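PDB 3IGH: amidohydrolase 3 domain-containing protein, which is an uncharacterised metal-dependent hydrolase of the amidohydrolase family that probably cleaves carbon-nitrogen bonds other than peptide bonds. Local coordinates for residues A[10-15]-A[473-478]; A[14-19]-A[436-441]; A[185-190]-A[215-220]. All blocks are in the same frame, centred on the assembly; numbering follows the deposited sequence.

Contact 1 of 3, residues A[10-15]-A[473-478]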
loop_
_atom_site.group_PDB
_atom_site.type_symbol
_atom_site.label_atom_id
_atom_site.label_comp_id
_atom_site.label_asym_id
_atom_site.label_seq_id
_atom_site.Cartn_x
_atom_site.Cartn_y
_atom_site.Cartn_z
ATOM N N THR A 10 -11.384 18.084 -29.152
ATOM C CA THR A 10 -12.604 18.213 -28.376
ATOM C C THR A 10 -12.521 17.233 -27.218
ATOM O O THR A 10 -12.583 16.012 -27.403
ATOM C CB THR A 10 -13.845 17.954 -29.244
ATOM O OG1 THR A 10 -13.921 18.954 -30.268
ATOM C CG2 THR A 10 -15.114 17.995 -28.410
ATOM N N ILE A 11 -12.367 17.785 -26.023
ATOM C CA ILE A 11 -12.148 16.975 -24.834
ATOM C C ILE A 11 -13.380 17.044 -23.958
ATOM O O ILE A 11 -13.724 18.107 -23.455
ATOM C CB ILE A 11 -10.910 17.462 -24.045
ATOM C CG1 ILE A 11 -9.666 17.407 -24.940
ATOM C CG2 ILE A 11 -10.715 16.615 -22.777
ATOM C CD1 ILE A 11 -8.706 18.546 -24.726
ATOM N N TYR A 12 -14.050 15.905 -23.792
ATOM C CA TYR A 12 -15.164 15.798 -22.844
ATOM C C TYR A 12 -14.588 15.552 -21.458
ATOM O O TYR A 12 -13.883 14.569 -21.248
ATOM C CB TYR A 12 -16.100 14.646 -23.231
ATOM C CG TYR A 12 -16.908 14.916 -24.480
ATOM C CD1 TYR A 12 -18.118 15.594 -24.407
ATOM C CD2 TYR A 12 -16.456 14.505 -25.734
ATOM C CE1 TYR A 12 -18.866 15.854 -25.548
ATOM C CE2 TYR A 12 -17.196 14.763 -26.882
ATOM C CZ TYR A 12 -18.403 15.439 -26.779
ATOM O OH TYR A 12 -19.155 15.708 -27.903
ATOM N N THR A 13 -14.876 16.451 -20.522
ATOM C CA THR A 13 -14.351 16.324 -19.169
ATOM C C THR A 13 -15.380 15.725 -18.231
ATOM O O THR A 13 -15.026 15.217 -17.173
ATOM C CB THR A 13 -13.874 17.677 -18.578
ATOM O OG1 THR A 13 -15.000 18.531 -18.341
ATOM C CG2 THR A 13 -12.872 18.362 -19.510
ATOM N N SER A 14 -16.651 15.801 -18.622
ATOM C CA SER A 14 -17.759 15.313 -17.800
ATOM C C SER A 14 -18.947 15.026 -18.712
ATOM O O SER A 14 -19.108 15.678 -19.748
ATOM C CB SER A 14 -18.126 16.365 -16.745
ATOM O OG SER A 14 -19.183 15.929 -15.921
ATOM N N PHE A 15 -19.765 14.042 -18.343
ATOM C CA PHE A 15 -20.938 13.687 -19.149
ATOM C C PHE A 15 -22.248 14.136 -18.494
ATOM O O PHE A 15 -23.160 14.585 -19.187
ATOM C CB PHE A 15 -20.970 12.186 -19.463
ATOM C CG PHE A 15 -19.937 11.750 -20.466
ATOM C CD1 PHE A 15 -20.030 12.138 -21.803
ATOM C CD2 PHE A 15 -18.878 10.937 -20.078
ATOM C CE1 PHE A 15 -19.071 11.739 -22.734
ATOM C CE2 PHE A 15 -17.915 10.526 -21.009
ATOM C CZ PHE A 15 -18.014 10.928 -22.333
ATOM N N ASP A 473 -16.925 11.912 -32.275
ATOM C CA ASP A 473 -17.726 12.277 -31.108
ATOM C C ASP A 473 -18.465 11.035 -30.613
ATOM O O ASP A 473 -19.369 10.552 -31.305
ATOM C CB ASP A 473 -18.713 13.377 -31.538
ATOM C CG ASP A 473 -19.622 13.877 -30.412
ATOM O OD1 ASP A 473 -20.414 14.808 -30.690
ATOM O OD2 ASP A 473 -19.566 13.379 -29.265
ATOM N N PRO A 474 -18.107 10.533 -29.402
ATOM C CA PRO A 474 -18.662 9.272 -28.883
ATOM C C PRO A 474 -20.175 9.303 -28.680
ATOM O O PRO A 474 -20.816 8.251 -28.688
ATOM C CB PRO A 474 -17.959 9.103 -27.530
ATOM C CG PRO A 474 -17.526 10.482 -27.144
ATOM C CD PRO A 474 -17.165 11.141 -28.442
ATOM N N LEU A 475 -20.735 10.501 -28.518
ATOM C CA LEU A 475 -22.169 10.685 -28.329
ATOM C C LEU A 475 -22.984 10.502 -29.617
ATOM O O LEU A 475 -24.214 10.440 -29.583
ATOM C CB LEU A 475 -22.436 12.075 -27.747
ATOM C CG LEU A 475 -21.785 12.414 -26.405
ATOM C CD1 LEU A 475 -22.151 13.831 -26.004
ATOM C CD2 LEU A 475 -22.222 11.427 -25.332
ATOM N N VAL A 476 -22.285 10.386 -30.741
ATOM C CA VAL A 476 -22.884 10.539 -32.056
ATOM C C VAL A 476 -22.585 9.329 -32.956
ATOM O O VAL A 476 -23.132 9.197 -34.061
ATOM C CB VAL A 476 -22.447 11.933 -32.629
ATOM C CG1 VAL A 476 -21.794 11.866 -34.005
ATOM C CG2 VAL A 476 -23.594 12.934 -32.546
ATOM N N VAL A 477 -21.747 8.425 -32.452
ATOM C CA VAL A 477 -21.374 7.207 -33.176
ATOM C C VAL A 477 -22.253 6.042 -32.726
ATOM O O VAL A 477 -22.572 5.926 -31.536
ATOM C CB VAL A 477 -19.872 6.865 -32.944
ATOM C CG1 VAL A 477 -19.421 5.660 -33.765
ATOM C CG2 VAL A 477 -19.023 8.038 -33.297
ATOM N N LYS A 478 -22.670 5.209 -33.683
ATOM C CA LYS A 478 -23.303 3.923 -33.380
ATOM C C LYS A 478 -22.339 3.085 -32.537
ATOM O O LYS A 478 -21.148 2.990 -32.861
ATOM C CB LYS A 478 -23.654 3.163 -34.663
ATOM C CG LYS A 478 -24.598 3.875 -35.618
ATOM C CD LYS A 478 -24.855 3.001 -36.842
ATOM C CE LYS A 478 -25.303 3.817 -38.047
ATOM N NZ LYS A 478 -26.698 4.320 -37.916
#

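Contact 2 of 3, residues A[14-19]-A[436-441]. With SO4 (sulfate ion), chain N.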
loop_
_atom_site.group_PDB
_atom_site.type_symbol
_atom_site.label_atom_id
_atom_site.label_comp_id
_atom_site.label_asym_id
_atom_site.label_seq_id
_atom_site.Cartn_x
_atom_site.Cartn_y
_atom_site.Cartn_z
ATOM N N SER A 14 -16.651 15.801 -18.622
ATOM C CA SER A 14 -17.759 15.313 -17.800
ATOM C C SER A 14 -18.947 15.026 -18.712
ATOM O O SER A 14 -19.108 15.678 -19.748
ATOM C CB SER A 14 -18.126 16.365 -16.745
ATOM O OG SER A 14 -19.183 15.929 -15.921
ATOM N N PHE A 15 -19.765 14.042 -18.343
ATOM C CA PHE A 15 -20.938 13.687 -19.149
ATOM C C PHE A 15 -22.248 14.136 -18.494
ATOM O O PHE A 15 -23.160 14.585 -19.187
ATOM C CB PHE A 15 -20.970 12.186 -19.463
ATOM C CG PHE A 15 -19.937 11.750 -20.466
ATOM C CD1 PHE A 15 -20.030 12.138 -21.803
ATOM C CD2 PHE A 15 -18.878 10.937 -20.078
ATOM C CE1 PHE A 15 -19.071 11.739 -22.734
ATOM C CE2 PHE A 15 -17.915 10.526 -21.009
ATOM C CZ PHE A 15 -18.014 10.928 -22.333
ATOM N N ASN A 16 -22.332 13.990 -17.171
ATOM C CA ASN A 16 -23.431 14.528 -16.367
ATOM C C ASN A 16 -22.853 15.426 -15.276
ATOM O O ASN A 16 -22.384 14.918 -14.258
ATOM C CB ASN A 16 -24.238 13.404 -15.698
ATOM C CG ASN A 16 -25.175 12.682 -16.653
ATOM O OD1 ASN A 16 -25.230 12.974 -17.849
ATOM N ND2 ASN A 16 -25.927 11.726 -16.116
ATOM N N PRO A 17 -22.859 16.762 -15.479
ATOM C CA PRO A 17 -23.350 17.548 -16.619
ATOM C C PRO A 17 -22.369 17.508 -17.784
ATOM O O PRO A 17 -21.186 17.248 -17.579
ATOM C CB PRO A 17 -23.416 18.980 -16.062
ATOM C CG PRO A 17 -23.065 18.885 -14.602
ATOM C CD PRO A 17 -22.280 17.633 -14.444
ATOM N N LEU A 18 -22.854 17.748 -18.997
ATOM C CA LEU A 18 -21.973 17.714 -20.152
ATOM C C LEU A 18 -21.038 18.924 -20.141
ATOM O O LEU A 18 -21.496 20.065 -20.122
ATOM C CB LEU A 18 -22.774 17.649 -21.451
ATOM C CG LEU A 18 -21.940 17.442 -22.719
ATOM C CD1 LEU A 18 -21.427 16.006 -22.823
ATOM C CD2 LEU A 18 -22.768 17.802 -23.932
ATOM N N LYS A 19 -19.731 18.662 -20.104
ATOM C CA LYS A 19 -18.716 19.721 -20.177
ATOM C C LYS A 19 -17.643 19.359 -21.198
ATOM O O LYS A 19 -17.093 18.248 -21.172
ATOM C CB LYS A 19 -18.050 19.969 -18.818
ATOM C CG LYS A 19 -18.971 20.343 -17.672
ATOM C CD LYS A 19 -18.160 20.842 -16.475
ATOM C CE LYS A 19 -18.979 20.852 -15.184
ATOM N NZ LYS A 19 -20.094 21.844 -15.193
ATOM N N ILE A 436 -27.335 7.845 -24.351
ATOM C CA ILE A 436 -25.892 7.606 -24.426
ATOM C C ILE A 436 -25.075 8.403 -23.393
ATOM O O ILE A 436 -24.136 7.857 -22.816
ATOM C CB ILE A 436 -25.343 7.754 -25.879
ATOM C CG1 ILE A 436 -23.922 7.187 -25.973
ATOM C CG2 ILE A 436 -25.453 9.211 -26.388
ATOM C CD1 ILE A 436 -23.603 6.564 -27.307
ATOM N N LYS A 437 -25.463 9.652 -23.127
ATOM C CA LYS A 437 -24.792 10.484 -22.119
ATOM C C LYS A 437 -24.816 9.872 -20.720
ATOM O O LYS A 437 -23.800 9.874 -20.027
ATOM C CB LYS A 437 -25.434 11.868 -22.022
ATOM C CG LYS A 437 -24.827 12.957 -22.879
ATOM C CD LYS A 437 -24.799 14.278 -22.104
ATOM C CE LYS A 437 -26.098 14.533 -21.325
ATOM N NZ LYS A 437 -25.842 15.034 -19.936
ATOM N N ASP A 438 -25.985 9.382 -20.304
ATOM C CA ASP A 438 -26.136 8.737 -19.001
ATOM C C ASP A 438 -25.411 7.395 -18.931
ATOM O O ASP A 438 -24.926 7.013 -17.866
ATOM C CB ASP A 438 -27.609 8.537 -18.648
ATOM C CG ASP A 438 -28.323 9.839 -18.324
ATOM O OD1 ASP A 438 -27.659 10.886 -18.183
ATOM O OD2 ASP A 438 -29.564 9.812 -18.207
ATOM N N ALA A 439 -25.360 6.679 -20.052
ATOM C CA ALA A 439 -24.605 5.429 -20.129
ATOM C C ALA A 439 -23.100 5.663 -19.982
ATOM O O ALA A 439 -22.428 4.941 -19.229
ATOM C CB ALA A 439 -24.924 4.671 -21.429
ATOM N N LEU A 440 -22.575 6.676 -20.682
ATOM C CA LEU A 440 -21.152 7.008 -20.590
ATOM C C LEU A 440 -20.772 7.554 -19.220
ATOM O O LEU A 440 -19.705 7.235 -18.703
ATOM C CB LEU A 440 -20.712 7.958 -21.720
ATOM C CG LEU A 440 -20.866 7.363 -23.129
ATOM C CD1 LEU A 440 -20.380 8.348 -24.192
ATOM C CD2 LEU A 440 -20.157 6.003 -23.289
ATOM N N HIS A 441 -21.657 8.355 -18.631
ATOM C CA HIS A 441 -21.471 8.827 -17.261
ATOM C C HIS A 441 -21.380 7.662 -16.267
ATOM O O HIS A 441 -20.506 7.657 -15.396
ATOM C CB HIS A 441 -22.608 9.774 -16.859
ATOM C CG HIS A 441 -22.589 10.164 -15.412
ATOM N ND1 HIS A 441 -21.793 11.182 -14.924
ATOM C CD2 HIS A 441 -23.274 9.681 -14.348
ATOM C CE1 HIS A 441 -21.988 11.306 -13.624
ATOM N NE2 HIS A 441 -22.881 10.406 -13.249
HETATM S S SO4 N . -26.299 18.977 -19.037
HETATM O O1 SO4 N . -27.239 19.786 -19.807
HETATM O O2 SO4 N . -26.081 17.715 -19.734
HETATM O O3 SO4 N . -25.034 19.693 -18.922
HETATM O O4 SO4 N . -26.841 18.723 -17.704
HETATM O O HOH W 1 -19.570 12.503 -16.036
#

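Contact 3 of 3, residues A[185-190]-A[215-220]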
loop_
_atom_site.group_PDB
_atom_site.type_symbol
_atom_site.label_atom_id
_atom_site.label_comp_id
_atom_site.label_asym_id
_atom_site.label_seq_id
_atom_site.Cartn_x
_atom_site.Cartn_y
_atom_site.Cartn_z
ATOM N N ASP A 185 1.280 -18.223 -12.546
ATOM C CA ASP A 185 0.116 -18.381 -13.433
ATOM C C ASP A 185 -0.825 -17.180 -13.330
ATOM O O ASP A 185 -1.283 -16.655 -14.348
ATOM C CB ASP A 185 -0.678 -19.638 -13.100
ATOM C CG ASP A 185 0.073 -20.910 -13.438
ATOM O OD1 ASP A 185 0.916 -20.899 -14.358
ATOM O OD2 ASP A 185 -0.186 -21.917 -12.769
ATOM N N TYR A 186 -1.103 -16.764 -12.097
ATOM C CA TYR A 186 -1.944 -15.591 -11.839
ATOM C C TYR A 186 -1.336 -14.313 -12.404
ATOM O O TYR A 186 -2.061 -13.494 -12.969
ATOM C CB TYR A 186 -2.229 -15.426 -10.350
ATOM C CG TYR A 186 -3.354 -16.284 -9.810
ATOM C CD1 TYR A 186 -3.101 -17.560 -9.299
ATOM C CD2 TYR A 186 -4.667 -15.815 -9.793
ATOM C CE1 TYR A 186 -4.133 -18.347 -8.783
ATOM C CE2 TYR A 186 -5.706 -16.594 -9.291
ATOM C CZ TYR A 186 -5.426 -17.855 -8.791
ATOM O OH TYR A 186 -6.435 -18.616 -8.280
ATOM N N VAL A 187 -0.016 -14.150 -12.275
ATOM C CA VAL A 187 0.674 -12.992 -12.870
ATOM C C VAL A 187 0.437 -12.984 -14.391
ATOM O O VAL A 187 0.068 -11.962 -14.959
ATOM C CB VAL A 187 2.207 -12.951 -12.519
ATOM C CG1 VAL A 187 2.949 -11.891 -13.324
ATOM C CG2 VAL A 187 2.418 -12.698 -11.027
ATOM N N TYR A 188 0.621 -14.144 -15.019
ATOM C CA TYR A 188 0.407 -14.312 -16.456
ATOM C C TYR A 188 -1.045 -13.989 -16.859
ATOM O O TYR A 188 -1.269 -13.249 -17.817
ATOM C CB TYR A 188 0.804 -15.733 -16.870
ATOM C CG TYR A 188 0.503 -16.084 -18.313
ATOM C CD1 TYR A 188 1.399 -15.762 -19.327
ATOM C CD2 TYR A 188 -0.667 -16.760 -18.656
ATOM C CE1 TYR A 188 1.127 -16.086 -20.654
ATOM C CE2 TYR A 188 -0.950 -17.087 -19.973
ATOM C CZ TYR A 188 -0.050 -16.748 -20.966
ATOM O OH TYR A 188 -0.328 -17.080 -22.270
ATOM N N TYR A 189 -2.014 -14.536 -16.117
ATOM C CA TYR A 189 -3.431 -14.297 -16.408
ATOM C C TYR A 189 -3.826 -12.832 -16.247
ATOM O O TYR A 189 -4.541 -12.283 -17.088
ATOM C CB TYR A 189 -4.329 -15.174 -15.541
ATOM C CG TYR A 189 -4.277 -16.650 -15.873
ATOM C CD1 TYR A 189 -4.188 -17.092 -17.193
ATOM C CD2 TYR A 189 -4.344 -17.608 -14.863
ATOM C CE1 TYR A 189 -4.157 -18.454 -17.498
ATOM C CE2 TYR A 189 -4.305 -18.966 -15.157
ATOM C CZ TYR A 189 -4.209 -19.379 -16.473
ATOM O OH TYR A 189 -4.171 -20.721 -16.759
ATOM N N ILE A 190 -3.343 -12.195 -15.182
ATOM C CA ILE A 190 -3.674 -10.783 -14.933
ATOM C C ILE A 190 -3.038 -9.880 -15.993
ATOM O O ILE A 190 -3.672 -8.932 -16.470
ATOM C CB ILE A 190 -3.306 -10.335 -13.485
ATOM C CG1 ILE A 190 -4.201 -11.059 -12.476
ATOM C CG2 ILE A 190 -3.488 -8.816 -13.315
ATOM C CD1 ILE A 190 -3.629 -11.105 -11.054
ATOM N N LEU A 215 -3.985 -11.965 -5.052
ATOM C CA LEU A 215 -3.437 -10.846 -4.288
ATOM C C LEU A 215 -1.909 -10.807 -4.322
ATOM O O LEU A 215 -1.338 -9.741 -4.530
ATOM C CB LEU A 215 -3.968 -10.807 -2.848
ATOM C CG LEU A 215 -3.538 -9.567 -2.030
ATOM C CD1 LEU A 215 -3.927 -8.242 -2.715
ATOM C CD2 LEU A 215 -4.063 -9.613 -0.603
ATOM N N ARG A 216 -1.253 -11.958 -4.151
ATOM C CA ARG A 216 0.216 -12.026 -4.279
ATOM C C ARG A 216 0.695 -11.543 -5.650
ATOM O O ARG A 216 1.692 -10.827 -5.751
ATOM C CB ARG A 216 0.729 -13.449 -4.053
ATOM C CG ARG A 216 0.635 -13.944 -2.631
ATOM C CD ARG A 216 1.303 -15.314 -2.554
ATOM N NE ARG A 216 1.270 -15.857 -1.209
ATOM C CZ ARG A 216 2.225 -15.664 -0.306
ATOM N NH1 ARG A 216 2.105 -16.198 0.899
ATOM N NH2 ARG A 216 3.299 -14.940 -0.608
ATOM N N ALA A 217 -0.020 -11.953 -6.696
ATOM C CA ALA A 217 0.276 -11.544 -8.066
ATOM C C ALA A 217 0.118 -10.031 -8.243
ATOM O O ALA A 217 0.961 -9.373 -8.857
ATOM C CB ALA A 217 -0.637 -12.290 -9.037
ATOM N N LEU A 218 -0.972 -9.487 -7.706
ATOM C CA LEU A 218 -1.221 -8.045 -7.780
ATOM C C LEU A 218 -0.133 -7.224 -7.088
ATOM O O LEU A 218 0.338 -6.230 -7.652
ATOM C CB LEU A 218 -2.605 -7.692 -7.214
ATOM C CG LEU A 218 -3.842 -8.088 -8.035
ATOM C CD1 LEU A 218 -5.105 -7.885 -7.204
ATOM C CD2 LEU A 218 -3.918 -7.315 -9.369
ATOM N N PHE A 219 0.260 -7.651 -5.883
ATOM C CA PHE A 219 1.369 -7.034 -5.144
ATOM C C PHE A 219 2.674 -7.075 -5.957
ATOM O O PHE A 219 3.397 -6.090 -6.023
ATOM C CB PHE A 219 1.591 -7.725 -3.785
ATOM C CG PHE A 219 0.633 -7.293 -2.699
ATOM C CD1 PHE A 219 0.273 -5.949 -2.542
ATOM C CD2 PHE A 219 0.133 -8.223 -1.801
ATOM C CE1 PHE A 219 -0.606 -5.552 -1.520
ATOM C CE2 PHE A 219 -0.738 -7.839 -0.777
ATOM C CZ PHE A 219 -1.113 -6.499 -0.639
ATOM N N TYR A 220 2.956 -8.221 -6.574
ATOM C CA TYR A 220 4.127 -8.372 -7.443
ATOM C C TYR A 220 4.105 -7.364 -8.601
ATOM O O TYR A 220 5.064 -6.623 -8.808
ATOM C CB TYR A 220 4.202 -9.811 -7.988
ATOM C CG TYR A 220 5.271 -9.992 -9.044
ATOM C CD1 TYR A 220 6.612 -10.151 -8.686
ATOM C CD2 TYR A 220 4.944 -9.987 -10.407
ATOM C CE1 TYR A 220 7.601 -10.311 -9.659
ATOM C CE2 TYR A 220 5.919 -10.135 -11.380
ATOM C CZ TYR A 220 7.245 -10.307 -10.998
ATOM O OH TYR A 220 8.210 -10.456 -11.962
#

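Contact 1 of 3, residues A[10-15]-A[473-478]
The Asx turn at Asp473, in the loop that follows strand 467-470, is met by the phenol of Tyr12 from strand 10-14. Tyr12 holds CG anti to its carbonyl carbon (chi1 -71°), and its CB already points toward the loop, which carries the hydroxyl to the carboxylate. Tyr12 OH lies 2.7 Å from Asp473 OD2 in a weak hydrogen bond. The two side chains run at about a right angle, although the ring and carboxylate planes are only 27° apart. Asp473 OD2 also accepts the backbone N-H of Leu475, two residues on, at 3.2 Å from Leu475 N; this donor comes from above the carboxylate plane. Asp473 thus holds the turn and, more weakly, meets the strand, which suits a short acidic side chain that can fold back on its own backbone. A further bond, from Val476 N to Asp473 O at 3.0 Å, closes a type I beta turn with Pro474 and Leu475 at its corners. Proline suits the first corner because its ring fixes phi near the value needed.

Apolar atoms complete the join beside the polar end. Pro474 CD approaches Tyr12 CE2 to 3.9 Å, while on the other flank of the phenol Leu475 CD1 meets Tyr12 CE1 at the same distance. The second branch of the leucine, Leu475 CD2, comes 4.1 Å from Phe15 CE1, so the fork of Leu475 serves both aromatic residues.

Around this join, strand 10-14 runs parallel to strand 58-68 and antiparallel to strand 19-21, with a classic beta bulge where Thr13 and Ser14 face Lys19. Tyr58 touches Asp473, Met60 touches Phe15, and Leu440 of helix 436-450 packs on both Phe15 and Leu475.

Contact 2 of 3, residues A[14-19]-A[436-441]
With CG of Asn16 anti to its own carbonyl carbon (chi1 -76°) and CG of His441 anti to its backbone N (chi1 173°), the amide is laid across the imidazole, their planes only 21° apart. This is where the hairpin loop 14-19, between the antiparallel strands 10-14 and 19-21, docks on the first turns of helix 436-450. Asn16 CB sits over one face of the His441 ring in a CH-pi contact, 3.4 Å from His441 ND1 and displaced toward the rim.

Beyond CB, the asparagine uses both ends of its amide, one as donor and one as acceptor. Asn16 ND2 donates to Asp438 OD1 at 2.8 Å; the acceptor lies in the amide plane, yet the carboxylate is met from above its own plane, the two groups being perpendicular. Asn16 OD1 accepts from Lys437 NZ at 3.0 Å. That ammonium group also reaches Phe15 O, in the carbonyl plane and 2.8 Å from Lys437 NZ, so it joins two acceptors that would otherwise face each other. Its third partner is a sulfate, whose O2 lies 2.7 Å from Lys437 NZ; Leu18 N donates to the same ion, which probably came from the crystallisation liquor. Lysine suits this place because its long, bent chain delivers three protons at one point.

Leu440 CB stands 3.8 Å from the centroid of the Phe15 ring, almost straight over its centre. Within the loop, a cis peptide bond precedes Pro17, and Ser14 OG, also bonded to Lys458, donates to Pro17 O. The histidine edge is tied through water 1, which lies in the ring plane 2.8 Å from His441 ND1 and accepts from Phe15 N.

Contact 3 of 3, residues A[185-190]-A[215-220]
Val187 faces Ala217 where segments 185-190 and 215-220, on helices 183-199 and 212-223, come nearest, and its CB points toward the other helix. There the chain forks. Val187 CG1, anti to the backbone N (chi1 170°), reaches the ring of Tyr220, 4.0 Å from Tyr220 CE2. Val187 CG2 lies between two partners, with Ala217 CB 3.7 Å away and Tyr220 CD2 at 3.8 Å from that methyl. The beta-branch is apt here, since one short residue fills both directions.

Alanine is equally suited opposite: its single methyl lets the backbones approach, and it is also touched by Tyr186 CB and, at 3.8 Å from Ala217 CB, by Ile190 CD1. Ile190 CD1 further meets Leu218 CD2 at 4.2 Å. Tyr186 sends its ring away from this interface, and its hydroxyl bonds to Asn177 O and Asn211 ND2.

The segment axes pass 8.6 Å apart at a crossing angle of -66°. Strand 202-210 separates the two helices in sequence, and their apolar packing fits neighbouring helices on the outside of the TIM barrel expected for this family.

In the fold
Contacts 1 and 2 are neighbours, their centres 8 Å apart, and both begin from the same N-terminal stretch, sharing Ser14 and Phe15. Strand 10-14 meets the loop after strand 467-470 in contact 1, and the turn that follows it meets helix 436-450 in contact 2; Leu18 touches Tyr12 and Ile436 touches Pro474 and Leu475 between them. Together they tie the start of the chain to its last part. Contact 3 lies about 34 Å from each, centre to centre, and joins segments whose closest ends are only 25 residues apart, within the long span between the ends of the other two. It is local helix-helix packing, probably on the outside of the barrel, near the second subunit, where Phe219 meets Phe251 of that chain.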